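Local coordinates for translation initiation factor eIF2b-like protein (Chaetomium thermophilum, PDB 4ZEM), which forms the beta subunit of eIF2B, the heterodecameric complex that probably serves as guanine nucleotide exchange factor for eIF2 in translation initiation, at residues 178-190 against 358-370. Residues are numbered along the deposited sequence; the frame is centred on the assembly and turned at random.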
loop_
_atom_site.group_PDB
_atom_site.type_symbol
_atom_site.label_atom_id
_atom_site.label_comp_id
_atom_site.label_asym_id
_atom_site.label_seq_id
_atom_site.Cartn_x
_atom_site.Cartn_y
_atom_site.Cartn_z
ATOM N N ASP A 178 -4.619 -0.799 8.042
ATOM C CA ASP A 178 -5.452 0.297 8.552
ATOM C C ASP A 178 -5.666 0.220 10.068
ATOM O O ASP A 178 -5.594 1.233 10.767
ATOM C CB ASP A 178 -6.806 0.319 7.838
ATOM C CG ASP A 178 -6.729 0.966 6.463
ATOM O OD1 ASP A 178 -5.649 1.482 6.111
ATOM O OD2 ASP A 178 -7.751 0.976 5.741
ATOM N N ASP A 179 -5.930 -0.982 10.569
ATOM C CA ASP A 179 -6.115 -1.188 12.002
ATOM C C ASP A 179 -4.819 -0.962 12.767
ATOM O O ASP A 179 -4.830 -0.458 13.887
ATOM C CB ASP A 179 -6.651 -2.588 12.288
ATOM C CG ASP A 179 -8.103 -2.745 11.873
ATOM O OD1 ASP A 179 -8.801 -1.712 11.753
ATOM O OD2 ASP A 179 -8.548 -3.897 11.677
ATOM N N GLN A 180 -3.705 -1.380 12.185
ATOM C CA GLN A 180 -2.424 -1.181 12.841
ATOM C C GLN A 180 -2.096 0.304 12.912
ATOM O O GLN A 180 -1.613 0.788 13.934
ATOM C CB GLN A 180 -1.326 -1.963 12.130
ATOM C CG GLN A 180 -1.375 -3.436 12.455
ATOM C CD GLN A 180 -0.474 -4.256 11.569
ATOM O OE1 GLN A 180 -0.031 -3.795 10.519
ATOM N NE2 GLN A 180 -0.214 -5.491 11.974
ATOM N N ILE A 181 -2.374 1.026 11.831
ATOM C CA ILE A 181 -2.171 2.470 11.819
ATOM C C ILE A 181 -3.080 3.133 12.861
ATOM O O ILE A 181 -2.643 4.008 13.618
ATOM C CB ILE A 181 -2.440 3.056 10.421
ATOM C CG1 ILE A 181 -1.370 2.566 9.434
ATOM C CG2 ILE A 181 -2.475 4.574 10.476
ATOM C CD1 ILE A 181 -1.615 2.963 7.990
ATOM N N ALA A 182 -4.327 2.672 12.930
ATOM C CA ALA A 182 -5.305 3.212 13.873
ATOM C C ALA A 182 -4.953 2.931 15.337
ATOM O O ALA A 182 -5.442 3.624 16.220
ATOM C CB ALA A 182 -6.697 2.668 13.563
ATOM N N SER A 183 -4.144 1.906 15.603
ATOM C CA SER A 183 -3.763 1.588 16.987
ATOM C C SER A 183 -2.874 2.680 17.594
ATOM O O SER A 183 -2.656 2.709 18.799
ATOM C CB SER A 183 -3.059 0.225 17.089
ATOM O OG SER A 183 -1.855 0.179 16.348
ATOM N N PHE A 184 -2.335 3.557 16.758
ATOM C CA PHE A 184 -1.510 4.654 17.257
ATOM C C PHE A 184 -2.289 5.961 17.373
ATOM O O PHE A 184 -1.712 7.003 17.674
ATOM C CB PHE A 184 -0.284 4.841 16.364
ATOM C CG PHE A 184 0.640 3.664 16.380
ATOM C CD1 PHE A 184 0.581 2.702 15.375
ATOM C CD2 PHE A 184 1.539 3.491 17.425
ATOM C CE1 PHE A 184 1.417 1.593 15.402
ATOM C CE2 PHE A 184 2.382 2.385 17.454
ATOM C CZ PHE A 184 2.319 1.434 16.441
ATOM N N ALA A 185 -3.597 5.898 17.145
ATOM C CA ALA A 185 -4.435 7.095 17.153
ATOM C C ALA A 185 -4.395 7.847 18.490
ATOM O O ALA A 185 -4.291 9.071 18.498
ATOM C CB ALA A 185 -5.862 6.732 16.811
ATOM N N GLU A 186 -4.481 7.128 19.610
ATOM C CA GLU A 186 -4.488 7.776 20.924
ATOM C C GLU A 186 -3.186 8.532 21.197
ATOM O O GLU A 186 -3.168 9.505 21.947
ATOM C CB GLU A 186 -4.752 6.761 22.042
ATOM C CG GLU A 186 -3.991 5.461 21.913
ATOM C CD GLU A 186 -4.435 4.428 22.932
ATOM O OE1 GLU A 186 -4.414 4.730 24.146
ATOM O OE2 GLU A 186 -4.810 3.313 22.516
ATOM N N ILE A 187 -2.097 8.060 20.603
ATOM C CA ILE A 187 -0.811 8.743 20.670
ATOM C C ILE A 187 -0.800 10.034 19.843
ATOM O O ILE A 187 -0.229 11.041 20.257
ATOM C CB ILE A 187 0.332 7.811 20.210
ATOM C CG1 ILE A 187 0.502 6.674 21.217
ATOM C CG2 ILE A 187 1.643 8.571 20.074
ATOM C CD1 ILE A 187 1.535 5.657 20.817
ATOM N N GLN A 188 -1.409 9.991 18.661
ATOM C CA GLN A 188 -1.445 11.152 17.773
ATOM C C GLN A 188 -2.482 12.212 18.134
ATOM O O GLN A 188 -2.203 13.405 18.003
ATOM C CB GLN A 188 -1.666 10.700 16.329
ATOM C CG GLN A 188 -0.386 10.264 15.648
ATOM C CD GLN A 188 0.641 11.376 15.626
ATOM O OE1 GLN A 188 0.353 12.484 15.179
ATOM N NE2 GLN A 188 1.842 11.091 16.124
ATOM N N ILE A 189 -3.666 11.787 18.571
ATOM C CA ILE A 189 -4.731 12.724 18.938
ATOM C C ILE A 189 -4.950 12.853 20.440
ATOM O O ILE A 189 -5.087 11.856 21.152
ATOM C CB ILE A 189 -6.071 12.349 18.289
ATOM C CG1 ILE A 189 -5.989 12.573 16.787
ATOM C CG2 ILE A 189 -7.199 13.220 18.816
ATOM C CD1 ILE A 189 -6.020 11.331 16.038
ATOM N N HIS A 190 -5.012 14.096 20.904
ATOM C CA HIS A 190 -5.185 14.391 22.320
ATOM C C HIS A 190 -6.562 14.990 22.586
ATOM O O HIS A 190 -7.213 15.484 21.663
ATOM C CB HIS A 190 -4.063 15.325 22.787
ATOM C CG HIS A 190 -2.703 14.867 22.365
ATOM N ND1 HIS A 190 -1.943 15.542 21.433
ATOM C CD2 HIS A 190 -1.983 13.774 22.715
ATOM C CE1 HIS A 190 -0.806 14.896 21.244
ATOM N NE2 HIS A 190 -0.806 13.819 22.010
ATOM N N ASP A 358 5.513 16.238 8.408
ATOM C CA ASP A 358 6.130 16.093 9.725
ATOM C C ASP A 358 6.218 14.646 10.191
ATOM O O ASP A 358 7.268 14.197 10.639
ATOM C CB ASP A 358 5.363 16.918 10.759
ATOM C CG ASP A 358 5.466 18.402 10.499
ATOM O OD1 ASP A 358 6.562 18.962 10.719
ATOM O OD2 ASP A 358 4.461 19.005 10.062
ATOM N N VAL A 359 5.115 13.917 10.089
ATOM C CA VAL A 359 5.079 12.540 10.551
ATOM C C VAL A 359 4.560 11.597 9.469
ATOM O O VAL A 359 3.592 11.912 8.777
ATOM C CB VAL A 359 4.186 12.386 11.802
ATOM C CG1 VAL A 359 4.124 10.930 12.241
ATOM C CG2 VAL A 359 4.683 13.263 12.929
ATOM N N TYR A 360 5.223 10.453 9.318
ATOM C CA TYR A 360 4.718 9.375 8.482
ATOM C C TYR A 360 4.181 8.338 9.442
ATOM O O TYR A 360 4.943 7.676 10.146
ATOM C CB TYR A 360 5.811 8.771 7.597
ATOM C CG TYR A 360 6.521 9.795 6.756
ATOM C CD1 TYR A 360 7.596 10.515 7.268
ATOM C CD2 TYR A 360 6.103 10.065 5.460
ATOM C CE1 TYR A 360 8.240 11.464 6.514
ATOM C CE2 TYR A 360 6.743 11.016 4.695
ATOM C CZ TYR A 360 7.813 11.709 5.224
ATOM O OH TYR A 360 8.457 12.657 4.467
ATOM N N LEU A 361 2.867 8.208 9.496
ATOM C CA LEU A 361 2.279 7.290 10.450
ATOM C C LEU A 361 1.977 5.970 9.755
ATOM O O LEU A 361 1.103 5.887 8.890
ATOM C CB LEU A 361 1.026 7.904 11.086
ATOM C CG LEU A 361 0.337 7.077 12.172
ATOM C CD1 LEU A 361 1.345 6.570 13.157
ATOM C CD2 LEU A 361 -0.682 7.926 12.891
ATOM N N THR A 362 2.704 4.936 10.163
ATOM C CA THR A 362 2.664 3.644 9.487
ATOM C C THR A 362 2.166 2.538 10.410
ATOM O O THR A 362 1.982 2.753 11.606
ATOM C CB THR A 362 4.067 3.251 8.960
ATOM O OG1 THR A 362 4.891 2.831 10.059
ATOM C CG2 THR A 362 4.731 4.427 8.269
ATOM N N ASN A 363 1.970 1.351 9.854
ATOM C CA ASN A 363 1.588 0.185 10.648
ATOM C C ASN A 363 2.630 -0.138 11.719
ATOM O O ASN A 363 2.330 -0.803 12.710
ATOM C CB ASN A 363 1.370 -1.031 9.753
ATOM C CG ASN A 363 2.369 -1.104 8.620
ATOM O OD1 ASN A 363 2.462 -0.191 7.796
ATOM N ND2 ASN A 363 3.166 -2.163 8.607
ATOM N N LEU A 364 3.866 0.282 11.468
ATOM C CA LEU A 364 4.966 0.169 12.426
ATOM C C LEU A 364 4.980 1.304 13.466
ATOM O O LEU A 364 5.706 1.244 14.452
ATOM C CB LEU A 364 6.298 0.130 11.676
ATOM C CG LEU A 364 6.379 -0.970 10.618
ATOM C CD1 LEU A 364 7.724 -0.951 9.903
ATOM C CD2 LEU A 364 6.114 -2.326 11.262
ATOM N N GLY A 365 4.227 2.365 13.204
ATOM C CA GLY A 365 4.164 3.495 14.113
ATOM C C GLY A 365 4.552 4.784 13.409
ATOM O O GLY A 365 4.898 4.774 12.222
ATOM N N PRO A 366 4.517 5.907 14.138
ATOM C CA PRO A 366 4.900 7.196 13.551
ATOM C C PRO A 366 6.395 7.244 13.248
ATOM O O PRO A 366 7.194 6.725 14.026
ATOM C CB PRO A 366 4.504 8.199 14.639
ATOM C CG PRO A 366 4.610 7.409 15.904
ATOM C CD PRO A 366 4.097 6.050 15.543
ATOM N N GLN A 367 6.759 7.826 12.108
ATOM C CA GLN A 367 8.155 7.871 11.667
ATOM C C GLN A 367 8.516 9.259 11.159
ATOM O O GLN A 367 7.641 10.004 10.709
ATOM C CB GLN A 367 8.418 6.842 10.557
ATOM C CG GLN A 367 7.833 5.459 10.816
ATOM C CD GLN A 367 8.683 4.612 11.737
ATOM O OE1 GLN A 367 9.895 4.806 11.842
ATOM N NE2 GLN A 367 8.045 3.671 12.425
ATOM N N THR A 368 9.799 9.608 11.242
ATOM C CA THR A 368 10.303 10.817 10.593
ATOM C C THR A 368 10.935 10.434 9.254
ATOM O O THR A 368 11.119 9.250 8.968
ATOM C CB THR A 368 11.342 11.545 11.455
ATOM O OG1 THR A 368 12.525 10.743 11.559
ATOM C CG2 THR A 368 10.785 11.820 12.845
ATOM N N ARG A 369 11.287 11.430 8.446
ATOM C CA ARG A 369 11.919 11.167 7.154
ATOM C C ARG A 369 13.228 10.379 7.311
ATOM O O ARG A 369 13.601 9.600 6.439
ATOM C CB ARG A 369 12.167 12.473 6.392
ATOM C CG ARG A 369 13.174 13.405 7.038
ATOM C CD ARG A 369 13.855 14.273 5.995
ATOM N NE ARG A 369 13.021 15.390 5.564
ATOM C CZ ARG A 369 13.252 16.113 4.473
ATOM N NH1 ARG A 369 12.447 17.118 4.157
ATOM N NH2 ARG A 369 14.286 15.827 3.693
ATOM N N HIS A 370 13.936 10.607 8.412
ATOM C CA HIS A 370 15.190 9.902 8.686
ATOM C C HIS A 370 14.985 8.408 8.938
ATOM O O HIS A 370 15.888 7.606 8.712
ATOM C CB HIS A 370 15.914 10.562 9.858
ATOM C CG HIS A 370 15.792 12.054 9.866
ATOM N ND1 HIS A 370 16.497 12.862 8.999
ATOM C CD2 HIS A 370 15.029 12.887 10.616
ATOM C CE1 HIS A 370 16.185 14.126 9.222
ATOM N NE2 HIS A 370 15.296 14.167 10.199
#
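Gln180 and Ile181, on helix 154-182, meet the tip of a beta hairpin whose strands 359-362 and 365-367 are joined by a type I turn from Thr362 to Gly365. The hairpin borders the Rossmann-like sheet, 359-362 running parallel to 301-304 and 365-367 being the outermost strand in this chain. No hydrogen bond crosses between 178-190 and 358-370, so the 498 Å² of buried surface reflects packing.

Gln180 lays its CB 3.7 Å from Asn363 CB, with the two side-chain amide planes only 12° apart; Asn363 OD1 instead bonds to the backbone N of Val307. Ile181 uses both branches: CG1 lies 3.6 Å from Asn363 N, in the turn, while CG2 reaches Leu361 CG at 4.1 Å. Leu304 of the neighbouring strand also touches Ile181.

Phe184, the N-cap residue of helix 185-188, holds CG anti to its carbonyl carbon (chi1 -64°), which turns the ring over the hairpin. Gly365 CA sits 3.7 Å from the ring centroid and 16° off its normal, a CH-pi contact over the face; Pro366 CD lies over that same face. At the backbone angles of Gly365 a CB would be jammed against the carbonyl O of Leu364, which by itself calls for glycine; it would also clash with Pro366 CD and come tight against Phe184 CZ. An alanine at Phe184 would remove the ring and is likely to leave Gly365 CA without its CH-pi partner and a gap beside Pro366.

One helical turn on, Gln188 bends at chi2 and runs past Leu361 in the opposite direction. Leu361, also packed on Phe207 and Ile302, thus divides its methyls: CD1 lies 4.0 Å from Phe184 CB, and CD2 3.6 Å from Gln188 CG.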